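Local coordinates for protein glycosyltransferase Gtf1 (Streptococcus pneumoniae, PDB 4PQG) that is a glycosyltransferase with a GT-B fold and an added extended beta-sheet domain, and holds uridine-5'-diphosphate in a pocket, at residues A[437-449]-A[475-488]. Numbering follows the deposited sequence.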
# COMPACT_ATOMS: atom_id res chain seq x y z
N ASN A 437 -3.25 -5.73 18.07
CA ASN A 437 -4.35 -6.36 18.80
C ASN A 437 -4.32 -6.00 20.28
O ASN A 437 -5.35 -5.77 20.89
CB ASN A 437 -4.30 -7.89 18.65
CG ASN A 437 -4.90 -8.37 17.34
OD1 ASN A 437 -5.22 -7.56 16.46
ND2 ASN A 437 -5.05 -9.68 17.21
N GLN A 438 -3.11 -5.93 20.83
CA GLN A 438 -2.94 -5.56 22.22
C GLN A 438 -3.17 -4.06 22.46
O GLN A 438 -3.51 -3.67 23.57
CB GLN A 438 -1.57 -6.02 22.73
CG GLN A 438 -1.47 -7.54 22.82
CD GLN A 438 -0.04 -8.05 22.91
OE1 GLN A 438 0.92 -7.29 22.76
NE2 GLN A 438 0.11 -9.36 23.13
N THR A 439 -3.01 -3.25 21.42
CA THR A 439 -3.39 -1.82 21.45
C THR A 439 -4.93 -1.61 21.37
O THR A 439 -5.50 -0.79 22.11
CB THR A 439 -2.67 -1.01 20.33
OG1 THR A 439 -1.26 -1.16 20.46
CG2 THR A 439 -2.98 0.46 20.43
N PHE A 440 -5.59 -2.33 20.47
CA PHE A 440 -6.99 -2.03 20.17
C PHE A 440 -8.06 -2.89 20.85
O PHE A 440 -9.24 -2.54 20.80
CB PHE A 440 -7.23 -2.02 18.65
CG PHE A 440 -6.46 -0.95 17.94
CD1 PHE A 440 -6.73 0.40 18.17
CD2 PHE A 440 -5.44 -1.28 17.05
CE1 PHE A 440 -6.01 1.39 17.53
CE2 PHE A 440 -4.72 -0.29 16.39
CZ PHE A 440 -5.01 1.05 16.63
N ILE A 441 -7.66 -4.01 21.46
CA ILE A 441 -8.60 -4.92 22.12
C ILE A 441 -8.34 -4.96 23.62
O ILE A 441 -7.23 -5.28 24.06
CB ILE A 441 -8.55 -6.36 21.55
CG1 ILE A 441 -8.55 -6.36 20.01
CG2 ILE A 441 -9.71 -7.20 22.08
CD1 ILE A 441 -8.47 -7.74 19.39
N GLU A 442 -9.37 -4.59 24.39
CA GLU A 442 -9.39 -4.79 25.85
C GLU A 442 -10.21 -6.03 26.12
O GLU A 442 -11.44 -6.00 26.00
CB GLU A 442 -10.08 -3.61 26.54
CG GLU A 442 -9.39 -2.27 26.36
CD GLU A 442 -8.46 -1.93 27.49
OE1 GLU A 442 -8.37 -2.71 28.47
OE2 GLU A 442 -7.81 -0.87 27.39
N ASP A 443 -9.54 -7.13 26.46
CA ASP A 443 -10.24 -8.41 26.56
C ASP A 443 -11.43 -8.30 27.49
O ASP A 443 -11.30 -7.88 28.63
CB ASP A 443 -9.30 -9.52 27.05
CG ASP A 443 -9.96 -10.89 27.02
OD1 ASP A 443 -10.54 -11.25 25.98
OD2 ASP A 443 -9.92 -11.60 28.05
N GLY A 444 -12.60 -8.68 26.97
CA GLY A 444 -13.82 -8.69 27.75
C GLY A 444 -14.53 -7.35 27.82
O GLY A 444 -15.64 -7.28 28.34
N GLN A 445 -13.89 -6.29 27.32
CA GLN A 445 -14.47 -4.94 27.38
C GLN A 445 -14.93 -4.48 26.00
O GLN A 445 -16.05 -3.97 25.86
CB GLN A 445 -13.48 -3.91 27.96
CG GLN A 445 -13.00 -4.18 29.39
CD GLN A 445 -14.11 -4.13 30.43
OE1 GLN A 445 -15.15 -3.50 30.23
NE2 GLN A 445 -13.90 -4.82 31.55
N ASN A 446 -14.08 -4.63 24.98
CA ASN A 446 -14.51 -4.30 23.62
C ASN A 446 -14.40 -5.48 22.66
O ASN A 446 -14.37 -5.30 21.44
CB ASN A 446 -13.80 -3.03 23.09
CG ASN A 446 -12.37 -3.29 22.67
OD1 ASN A 446 -11.60 -3.94 23.40
ND2 ASN A 446 -11.99 -2.78 21.49
N GLY A 447 -14.37 -6.68 23.22
CA GLY A 447 -14.21 -7.88 22.41
C GLY A 447 -13.40 -8.88 23.19
O GLY A 447 -13.46 -8.91 24.44
N TYR A 448 -12.65 -9.70 22.47
CA TYR A 448 -11.86 -10.77 23.08
C TYR A 448 -10.48 -10.96 22.47
O TYR A 448 -10.31 -10.93 21.25
CB TYR A 448 -12.58 -12.10 22.96
CG TYR A 448 -13.94 -12.15 23.60
CD1 TYR A 448 -14.10 -12.07 25.00
CD2 TYR A 448 -15.08 -12.33 22.82
CE1 TYR A 448 -15.36 -12.14 25.57
CE2 TYR A 448 -16.33 -12.41 23.39
CZ TYR A 448 -16.47 -12.32 24.76
OH TYR A 448 -17.73 -12.39 25.30
N LEU A 449 -9.50 -11.18 23.33
CA LEU A 449 -8.19 -11.62 22.93
C LEU A 449 -8.11 -13.13 23.10
O LEU A 449 -8.34 -13.65 24.19
CB LEU A 449 -7.11 -10.90 23.73
CG LEU A 449 -6.86 -9.43 23.38
CD1 LEU A 449 -5.96 -8.78 24.42
CD2 LEU A 449 -6.26 -9.27 22.00
N GLU A 475 -24.04 -14.02 25.54
CA GLU A 475 -23.96 -13.22 26.77
C GLU A 475 -24.35 -11.75 26.56
O GLU A 475 -24.14 -10.92 27.45
CB GLU A 475 -22.58 -13.34 27.42
CG GLU A 475 -22.13 -14.78 27.66
CD GLU A 475 -20.88 -14.89 28.52
OE1 GLU A 475 -20.13 -13.90 28.64
OE2 GLU A 475 -20.64 -15.98 29.07
N ASN A 476 -24.93 -11.44 25.40
CA ASN A 476 -25.46 -10.11 25.11
C ASN A 476 -24.45 -8.98 25.29
O ASN A 476 -24.77 -7.95 25.88
CB ASN A 476 -26.69 -9.82 25.98
CG ASN A 476 -27.97 -9.83 25.19
OD1 ASN A 476 -28.54 -10.90 24.93
ND2 ASN A 476 -28.44 -8.64 24.81
N ARG A 477 -23.23 -9.17 24.79
CA ARG A 477 -22.15 -8.23 25.06
C ARG A 477 -22.03 -7.09 24.04
O ARG A 477 -21.26 -6.15 24.26
CB ARG A 477 -20.81 -8.97 25.24
CG ARG A 477 -20.82 -10.11 26.26
CD ARG A 477 -20.66 -9.64 27.69
NE ARG A 477 -19.39 -8.96 27.90
CZ ARG A 477 -19.27 -7.66 28.18
NH1 ARG A 477 -20.35 -6.91 28.35
NH2 ARG A 477 -18.07 -7.12 28.33
N LEU A 478 -22.80 -7.16 22.96
CA LEU A 478 -22.60 -6.29 21.80
C LEU A 478 -22.71 -4.78 22.08
O LEU A 478 -21.82 -4.01 21.69
CB LEU A 478 -23.50 -6.71 20.62
CG LEU A 478 -23.41 -5.84 19.35
CD1 LEU A 478 -22.04 -5.93 18.68
CD2 LEU A 478 -24.52 -6.19 18.38
N GLU A 479 -23.78 -4.35 22.76
CA GLU A 479 -23.94 -2.94 23.11
C GLU A 479 -22.77 -2.39 23.93
O GLU A 479 -22.18 -1.37 23.57
CB GLU A 479 -25.24 -2.69 23.87
CG GLU A 479 -26.48 -2.61 22.99
CD GLU A 479 -27.64 -1.90 23.68
OE1 GLU A 479 -27.54 -1.59 24.89
OE2 GLU A 479 -28.67 -1.65 23.00
N ALA A 480 -22.44 -3.07 25.02
CA ALA A 480 -21.35 -2.64 25.90
C ALA A 480 -19.99 -2.61 25.17
O ALA A 480 -19.18 -1.70 25.36
CB ALA A 480 -21.28 -3.53 27.13
N MET A 481 -19.74 -3.64 24.36
CA MET A 481 -18.46 -3.75 23.62
C MET A 481 -18.29 -2.67 22.54
O MET A 481 -17.24 -2.04 22.44
CB MET A 481 -18.33 -5.14 23.01
CG MET A 481 -17.89 -6.18 24.02
SD MET A 481 -17.81 -7.81 23.27
CE MET A 481 -17.07 -8.73 24.61
N ARG A 482 -19.33 -2.46 21.73
CA ARG A 482 -19.34 -1.34 20.80
C ARG A 482 -19.02 -0.01 21.50
O ARG A 482 -18.16 0.75 21.04
CB ARG A 482 -20.67 -1.27 20.04
CG ARG A 482 -20.98 0.09 19.42
CD ARG A 482 -22.14 0.02 18.46
NE ARG A 482 -23.39 -0.33 19.12
CZ ARG A 482 -24.08 -1.45 18.89
NH1 ARG A 482 -25.22 -1.66 19.54
NH2 ARG A 482 -23.65 -2.36 18.03
N ALA A 483 -19.68 0.24 22.63
CA ALA A 483 -19.51 1.49 23.35
C ALA A 483 -18.07 1.64 23.81
O ALA A 483 -17.48 2.72 23.75
CB ALA A 483 -20.47 1.57 24.53
N TYR A 484 -17.49 0.53 24.25
CA TYR A 484 -16.11 0.51 24.67
C TYR A 484 -15.12 0.72 23.50
O TYR A 484 -14.08 1.36 23.68
CB TYR A 484 -15.80 -0.77 25.44
CG TYR A 484 -14.71 -0.58 26.46
CD1 TYR A 484 -15.02 -0.32 27.81
CD2 TYR A 484 -13.37 -0.64 26.08
CE1 TYR A 484 -14.01 -0.14 28.74
CE2 TYR A 484 -12.35 -0.45 27.00
CZ TYR A 484 -12.68 -0.20 28.33
OH TYR A 484 -11.67 -0.04 29.23
N SER A 485 -15.46 0.20 22.32
CA SER A 485 -14.63 0.43 21.11
C SER A 485 -14.53 1.92 20.78
O SER A 485 -13.43 2.44 20.59
CB SER A 485 -15.18 -0.34 19.89
OG SER A 485 -14.78 -1.70 19.91
N TYR A 486 -15.69 2.59 20.71
CA TYR A 486 -15.74 4.05 20.55
C TYR A 486 -14.91 4.77 21.62
O TYR A 486 -14.19 5.74 21.32
CB TYR A 486 -17.19 4.53 20.65
CG TYR A 486 -18.03 4.29 19.42
CD1 TYR A 486 -17.61 4.73 18.16
CD2 TYR A 486 -19.29 3.67 19.52
CE1 TYR A 486 -18.40 4.53 17.03
CE2 TYR A 486 -20.08 3.46 18.40
CZ TYR A 486 -19.63 3.90 17.16
OH TYR A 486 -20.41 3.71 16.03
N GLN A 487 -14.98 4.28 22.86
CA GLN A 487 -14.18 4.85 23.93
C GLN A 487 -12.68 4.71 23.66
O GLN A 487 -11.93 5.70 23.76
CB GLN A 487 -14.56 4.23 25.28
CG GLN A 487 -13.90 4.87 26.49
CD GLN A 487 -14.19 4.11 27.77
OE1 GLN A 487 -15.36 3.90 28.12
NE2 GLN A 487 -13.14 3.67 28.46
N ILE A 488 -12.23 3.51 23.30
CA ILE A 488 -10.82 3.33 22.93
C ILE A 488 -10.45 4.25 21.76
O ILE A 488 -9.40 4.89 21.76
CB ILE A 488 -10.47 1.86 22.59
CG1 ILE A 488 -10.51 0.99 23.87
CG2 ILE A 488 -9.11 1.78 21.89
CD1 ILE A 488 -10.60 -0.50 23.61
O HOH W 1 -17.81 -12.12 27.92
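Asn-446 and Gln-445 pack against Met-481 and Tyr-484 where helix 478-489 crosses the turn leading into strand 447-450, an edge strand of the six-stranded parallel sheet, next to strand 428-431, in this GT-B glycosyltransferase. The amide of Asn-446 organises the turn. Its ND2 gives a nearly straight bond to Phe-440 O (2.8 Å, 159°), in the carbonyl plane, and a long, weak one to Ser-485 OG on the helix; that hydroxyl has its stronger partner in Leu-426 O. On the other side of the amide, Asn-446 OD1 accepts from Glu-442 N, so both ends of the group are used and its flip is settled. Glu-442 O takes two backbone donors, Gln-445 N and Asn-446 N, and Gly-444 N bonds to Gly-447 O. Gly-447 N, by contrast, is buried without a partner, with Met-481 SD 3.6 Å from it. Met-481 CA lies 3.3 Å from Gln-445 O in a CA-H...O contact. Over the Tyr-484 ring sits Gln-445 CB, 3.6 Å from the centroid and almost on the normal, a CH-pi contact; Tyr-484 CG is roughly anti to the backbone N (chi1 -151°), which turns one ring face to Gln-445 CB, while Ile-488 CD1 meets its edge. Further along, the extended Met-481 chain carries CE over one face of Tyr-448, offset toward the rim, in a CH-pi contact; SD, farther above the ring, makes the Met-aromatic contact, and Leu-472 of helix 458-474 flanks both. Arg-477 NH2 reaches Gly-444 O, but the modelled separation is too short to trust in detail. A water 2.6 Å from Tyr-448 OH donates a hydrogen bond to Glu-475 OE1 (water O to OE1 3.0 Å), which also bonds Gln-471 NE2.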